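Local structure of protein PTHB1 (Homo sapiens, 4YD8) at residues A[166-170]-A[171-175]; A[351-354]-A[355-359]. The protein forms part of the BBSome, a coat complex thought to sort specific membrane proteins to the primary cilium and required for ciliogenesis. All coordinates share one frame; numbering follows the deposited sequence. Where two conformers were deposited one is given.

Both contacts are beta hairpins of the seven-bladed beta-propeller that makes up this N-terminal part of the protein. Interaction 1 comes first along the chain. It joins strands 164-169 and 172-178 of a four-stranded antiparallel blade and takes in its edge strand, 172-178. Interaction 2 joins strands 348-353 and 357-362. Here strand 357-362 lies between strands 348-353 and 8-17, so the N-terminal strand completes the last blade and closes the ring. The two hairpins lie on opposite sides of the chain's centre. The centres of interaction 1 and interaction 2 are about 32 Å apart. The nearest atoms of interaction 1 and interaction 2 are about 23 Å apart. Each belongs to a different blade.

Interaction 1: A[166-170]-A[171-175]; sequences MVFEQ and ESYAF
Val167 packs against the ring of Phe175 in the tight part of this hairpin. Its CB lies over one ring face, 4.1 Å from the Phe175 ring centroid, a CH-pi contact. Val167 CG2 reaches Phe175 CE1 at 3.7 Å. Phe175 CG sits between its backbone N and carbonyl carbon (chi1 59°), which leaves the ring alongside Val167. Tyr211 and Ala215 border the same side. On the other face of the sheet Phe168 is buried, and the exposed Tyr173 lies obliquely across it, ring planes at 51°. Tyr173 CD1 stands 3.4 Å from Phe168 CE2. His133 also meets the Phe168 ring.

This hairpin forms the outer strand pair of a propeller blade, and a classic beta bulge interrupts its register. Val167 O accepts a hydrogen bond from Ala174 N at 2.9 Å and a weak one from Phe175 N at 3.4 Å.

A type II' turn runs from Glu169 to Ser172. Gln170 is buried there, its NE2 hydrogen-bonded to Lys89 O and its O to His133 NE2. The solvent side holds Glu169, Glu171 and the exposed Ser172. A water hydrogen-bonds to Ser172 OG at 3.0 Å and to Glu169 O at 2.7 Å. Glu171 OE1 hydrogen-bonds to Ser92 OG.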
loop_
_atom_site.group_PDB
_atom_site.type_symbol
_atom_site.label_atom_id
_atom_site.label_comp_id
_atom_site.label_asym_id
_atom_site.label_seq_id
_atom_site.Cartn_x
_atom_site.Cartn_y
_atom_site.Cartn_z
HETATM N N MSE A 166 -5.447 14.912 -8.908
HETATM C CA MSE A 166 -5.083 14.889 -10.312
HETATM C C MSE A 166 -5.311 13.486 -10.862
HETATM O O MSE A 166 -4.679 12.523 -10.422
HETATM C CB MSE A 166 -3.620 15.338 -10.487
HETATM C CG MSE A 166 -3.315 16.716 -9.834
HETATM SE SE MSE A 166 -1.456 17.344 -10.024
HETATM C CE MSE A 166 -0.599 16.114 -8.725
ATOM N N VAL A 167 -6.246 13.380 -11.799
ATOM C CA VAL A 167 -6.693 12.092 -12.303
ATOM C C VAL A 167 -6.101 11.838 -13.674
ATOM O O VAL A 167 -6.170 12.692 -14.565
ATOM C CB VAL A 167 -8.233 12.018 -12.369
ATOM C CG1 VAL A 167 -8.680 10.726 -13.028
ATOM C CG2 VAL A 167 -8.835 12.155 -10.971
ATOM N N PHE A 168 -5.504 10.660 -13.822
ATOM C CA PHE A 168 -4.884 10.236 -15.066
ATOM C C PHE A 168 -5.567 8.988 -15.597
ATOM O O PHE A 168 -5.674 7.985 -14.893
ATOM C CB PHE A 168 -3.390 9.966 -14.858
ATOM C CG PHE A 168 -2.605 11.194 -14.479
ATOM C CD1 PHE A 168 -2.529 11.606 -13.156
ATOM C CD2 PHE A 168 -1.968 11.945 -15.453
ATOM C CE1 PHE A 168 -1.826 12.753 -12.813
ATOM C CE2 PHE A 168 -1.249 13.087 -15.118
ATOM C CZ PHE A 168 -1.180 13.488 -13.793
ATOM N N GLU A 169 -6.039 9.065 -16.836
ATOM C CA GLU A 169 -6.651 7.927 -17.490
ATOM C C GLU A 169 -5.557 7.207 -18.271
ATOM O O GLU A 169 -5.399 7.415 -19.475
ATOM C CB GLU A 169 -7.807 8.378 -18.393
ATOM C CG GLU A 169 -8.963 9.005 -17.621
ATOM C CD GLU A 169 -10.098 9.484 -18.517
ATOM O OE1 GLU A 169 -9.897 9.582 -19.746
ATOM O OE2 GLU A 169 -11.194 9.760 -17.988
ATOM N N GLN A 170 -4.781 6.401 -17.550
ATOM C CA GLN A 170 -3.632 5.694 -18.102
ATOM C C GLN A 170 -2.713 6.689 -18.826
ATOM O O GLN A 170 -2.176 7.588 -18.181
ATOM C CB GLN A 170 -4.114 4.536 -18.990
ATOM C CG GLN A 170 -4.990 3.565 -18.147
ATOM C CD GLN A 170 -5.511 2.353 -18.903
ATOM O OE1 GLN A 170 -6.127 2.480 -19.960
ATOM N NE2 GLN A 170 -5.293 1.162 -18.333
ATOM N N GLU A 171 -2.536 6.550 -20.145
ATOM C CA GLU A 171 -1.598 7.399 -20.885
ATOM C C GLU A 171 -2.002 8.875 -20.974
ATOM O O GLU A 171 -1.217 9.691 -21.449
ATOM C CB GLU A 171 -1.407 6.888 -22.328
ATOM C CG GLU A 171 -0.711 5.520 -22.442
ATOM C CD GLU A 171 -1.669 4.349 -22.240
ATOM O OE1 GLU A 171 -2.894 4.587 -22.223
ATOM O OE2 GLU A 171 -1.198 3.197 -22.102
ATOM N N SER A 172 -3.214 9.232 -20.570
ATOM C CA SER A 172 -3.611 10.634 -20.726
ATOM C C SER A 172 -4.133 11.282 -19.446
ATOM O O SER A 172 -4.787 10.647 -18.619
ATOM C CB SER A 172 -4.651 10.776 -21.847
ATOM O OG SER A 172 -5.734 9.880 -21.679
ATOM N N TYR A 173 -3.817 12.566 -19.290
ATOM C CA TYR A 173 -4.309 13.348 -18.166
ATOM C C TYR A 173 -5.789 13.637 -18.360
ATOM O O TYR A 173 -6.198 14.068 -19.434
ATOM C CB TYR A 173 -3.522 14.651 -18.043
ATOM C CG TYR A 173 -3.951 15.536 -16.904
ATOM C CD1 TYR A 173 -3.939 15.074 -15.598
ATOM C CD2 TYR A 173 -4.343 16.855 -17.132
ATOM C CE1 TYR A 173 -4.319 15.893 -14.547
ATOM C CE2 TYR A 173 -4.730 17.676 -16.091
ATOM C CZ TYR A 173 -4.713 17.193 -14.803
ATOM O OH TYR A 173 -5.089 18.014 -13.765
ATOM N N ALA A 174 -6.589 13.407 -17.325
ATOM C CA ALA A 174 -8.028 13.634 -17.413
ATOM C C ALA A 174 -8.407 15.016 -16.884
ATOM O O ALA A 174 -8.869 15.867 -17.631
ATOM C CB ALA A 174 -8.783 12.546 -16.648
ATOM N N PHE A 175 -8.200 15.244 -15.592
ATOM C CA PHE A 175 -8.572 16.517 -14.986
ATOM C C PHE A 175 -7.964 16.659 -13.594
ATOM O O PHE A 175 -7.401 15.703 -13.047
ATOM C CB PHE A 175 -10.098 16.652 -14.892
ATOM C CG PHE A 175 -10.751 15.560 -14.084
ATOM C CD1 PHE A 175 -10.807 15.639 -12.699
ATOM C CD2 PHE A 175 -11.294 14.448 -14.707
ATOM C CE1 PHE A 175 -11.396 14.628 -11.949
ATOM C CE2 PHE A 175 -11.885 13.435 -13.964
ATOM C CZ PHE A 175 -11.935 13.529 -12.582
HETATM O O HOH W 1 -6.570 6.963 -21.912
#

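Interaction 2: A[351-354]-A[355-359]; sequences TLSD and DGHLQ
Thr351, Ser353 and Asp355 have the most surface buried in this hairpin. Thr351 pairs with Gln359 through two backbone hydrogen bonds. Thr351 N meets Gln359 O at 2.9 Å, and Gln359 N meets Thr351 O at 3.0 Å. The two side chains run side by side, with Thr351 OG1 next to Gln359 CB. A water hydrogen-bonds to Thr351 OG1 at 2.8 Å and donates to His357 O at 2.9 Å. It ties the threonine hydroxyl to the opposite strand.

Ser353 is buried, and its hydroxyl is gripped from two directions. Ser353 OG donates a hydrogen bond to Asp355 OD1 at 2.6 Å, nearly in line with the carboxylate C-O bond. It accepts one from His357 N at 2.9 Å. The torsion chi1 of 71° places OG between the backbone N and the carbonyl carbon, where it can serve both partners. OG also lies at the edge of the His357 ring, near its plane. That ring stacks on His332.

Asp355 bends back over the turn, its chi1 of 62° bringing the carboxylate to Ser353. The like-charged Asp354 carboxylate lies near it at the exposed turn, its plane steeply turned. Solvent and the Ser353 hydrogen bond probably ease their repulsion. On the other side of the sheet Leu352 CB packs on Leu358 CD1, with Val46 and Ile44 of strand 43-47 beside these leucines.

Gly356 N hydrogen-bonds to Ser353 O at 3.2 Å, closing a type I turn. Ser353 N hydrogen-bonds to His357 O at 3.0 Å just beyond it. A type I turn with a glycine of positive phi (95°) at its fourth position, closed also by this second bond, is the type I plus G1 bulge hairpin, here linking neighbouring strands of the propeller blade completed by strand 8-17.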
loop_
_atom_site.group_PDB
_atom_site.type_symbol
_atom_site.label_atom_id
_atom_site.label_comp_id
_atom_site.label_asym_id
_atom_site.label_seq_id
_atom_site.Cartn_x
_atom_site.Cartn_y
_atom_site.Cartn_z
ATOM N N THR A 351 7.769 -6.958 6.119
ATOM C CA THR A 351 7.884 -5.654 6.792
ATOM C C THR A 351 9.054 -4.827 6.271
ATOM O O THR A 351 10.107 -5.366 5.922
ATOM C CB THR A 351 8.075 -5.794 8.317
ATOM O OG1 THR A 351 9.246 -6.587 8.580
ATOM C CG2 THR A 351 6.856 -6.434 8.972
ATOM N N LEU A 352 8.869 -3.507 6.259
ATOM C CA LEU A 352 9.910 -2.566 5.876
ATOM C C LEU A 352 10.048 -1.481 6.942
ATOM O O LEU A 352 9.047 -0.876 7.347
ATOM C CB LEU A 352 9.584 -1.926 4.521
ATOM C CG LEU A 352 10.537 -0.825 4.039
ATOM C CD1 LEU A 352 11.920 -1.394 3.711
ATOM C CD2 LEU A 352 9.941 -0.132 2.833
ATOM N N SER A 353 11.277 -1.233 7.389
ATOM C CA SER A 353 11.543 -0.172 8.373
ATOM C C SER A 353 11.954 1.124 7.663
ATOM O O SER A 353 12.243 1.114 6.460
ATOM C CB SER A 353 12.633 -0.605 9.356
ATOM O OG SER A 353 13.899 -0.639 8.722
ATOM N N ASP A 354 12.006 2.242 8.383
ATOM C CA ASP A 354 12.274 3.497 7.689
ATOM C C ASP A 354 13.745 3.650 7.313
ATOM O O ASP A 354 14.103 4.570 6.583
ATOM C CB ASP A 354 11.789 4.716 8.500
ATOM C CG ASP A 354 12.558 4.948 9.799
ATOM O OD1 ASP A 354 13.595 4.305 10.056
ATOM O OD2 ASP A 354 12.112 5.832 10.565
ATOM N N ASP A 355 14.598 2.743 7.785
ATOM C CA ASP A 355 15.992 2.789 7.370
ATOM C C ASP A 355 16.362 1.580 6.502
ATOM O O ASP A 355 17.538 1.298 6.265
ATOM C CB ASP A 355 16.913 2.900 8.591
ATOM C CG ASP A 355 16.807 1.708 9.519
ATOM O OD1 ASP A 355 15.858 0.909 9.382
ATOM O OD2 ASP A 355 17.680 1.578 10.398
ATOM N N GLY A 356 15.354 0.877 6.008
ATOM C CA GLY A 356 15.596 -0.091 4.956
ATOM C C GLY A 356 15.802 -1.529 5.372
ATOM O O GLY A 356 16.309 -2.323 4.586
ATOM N N HIS A 357 15.407 -1.881 6.590
ATOM C CA HIS A 357 15.397 -3.294 6.963
ATOM C C HIS A 357 14.148 -3.937 6.375
ATOM O O HIS A 357 13.023 -3.521 6.655
ATOM C CB HIS A 357 15.453 -3.474 8.478
ATOM C CG HIS A 357 16.750 -3.027 9.078
ATOM N ND1 HIS A 357 17.807 -3.887 9.291
ATOM C CD2 HIS A 357 17.169 -1.806 9.490
ATOM C CE1 HIS A 357 18.817 -3.218 9.820
ATOM N NE2 HIS A 357 18.456 -1.953 9.950
ATOM N N LEU A 358 14.365 -4.936 5.533
ATOM C CA LEU A 358 13.283 -5.611 4.836
ATOM C C LEU A 358 13.280 -7.074 5.247
ATOM O O LEU A 358 14.304 -7.759 5.117
ATOM C CB LEU A 358 13.452 -5.464 3.324
ATOM C CG LEU A 358 12.391 -6.084 2.405
ATOM C CD1 LEU A 358 11.041 -5.392 2.600
ATOM C CD2 LEU A 358 12.846 -5.998 0.958
ATOM N N GLN A 359 12.149 -7.569 5.734
ATOM C CA GLN A 359 12.099 -8.919 6.300
ATOM C C GLN A 359 10.844 -9.695 5.907
ATOM O O GLN A 359 9.730 -9.139 5.909
ATOM C CB GLN A 359 12.191 -8.853 7.833
ATOM C CG GLN A 359 12.089 -10.239 8.523
ATOM C CD GLN A 359 12.456 -10.168 9.980
ATOM O OE1 GLN A 359 11.733 -9.578 10.781
ATOM N NE2 GLN A 359 13.588 -10.771 10.338
HETATM O O HOH W 2 8.292 -9.804 8.379
HETATM O O HOH W 3 11.499 -4.913 8.666
#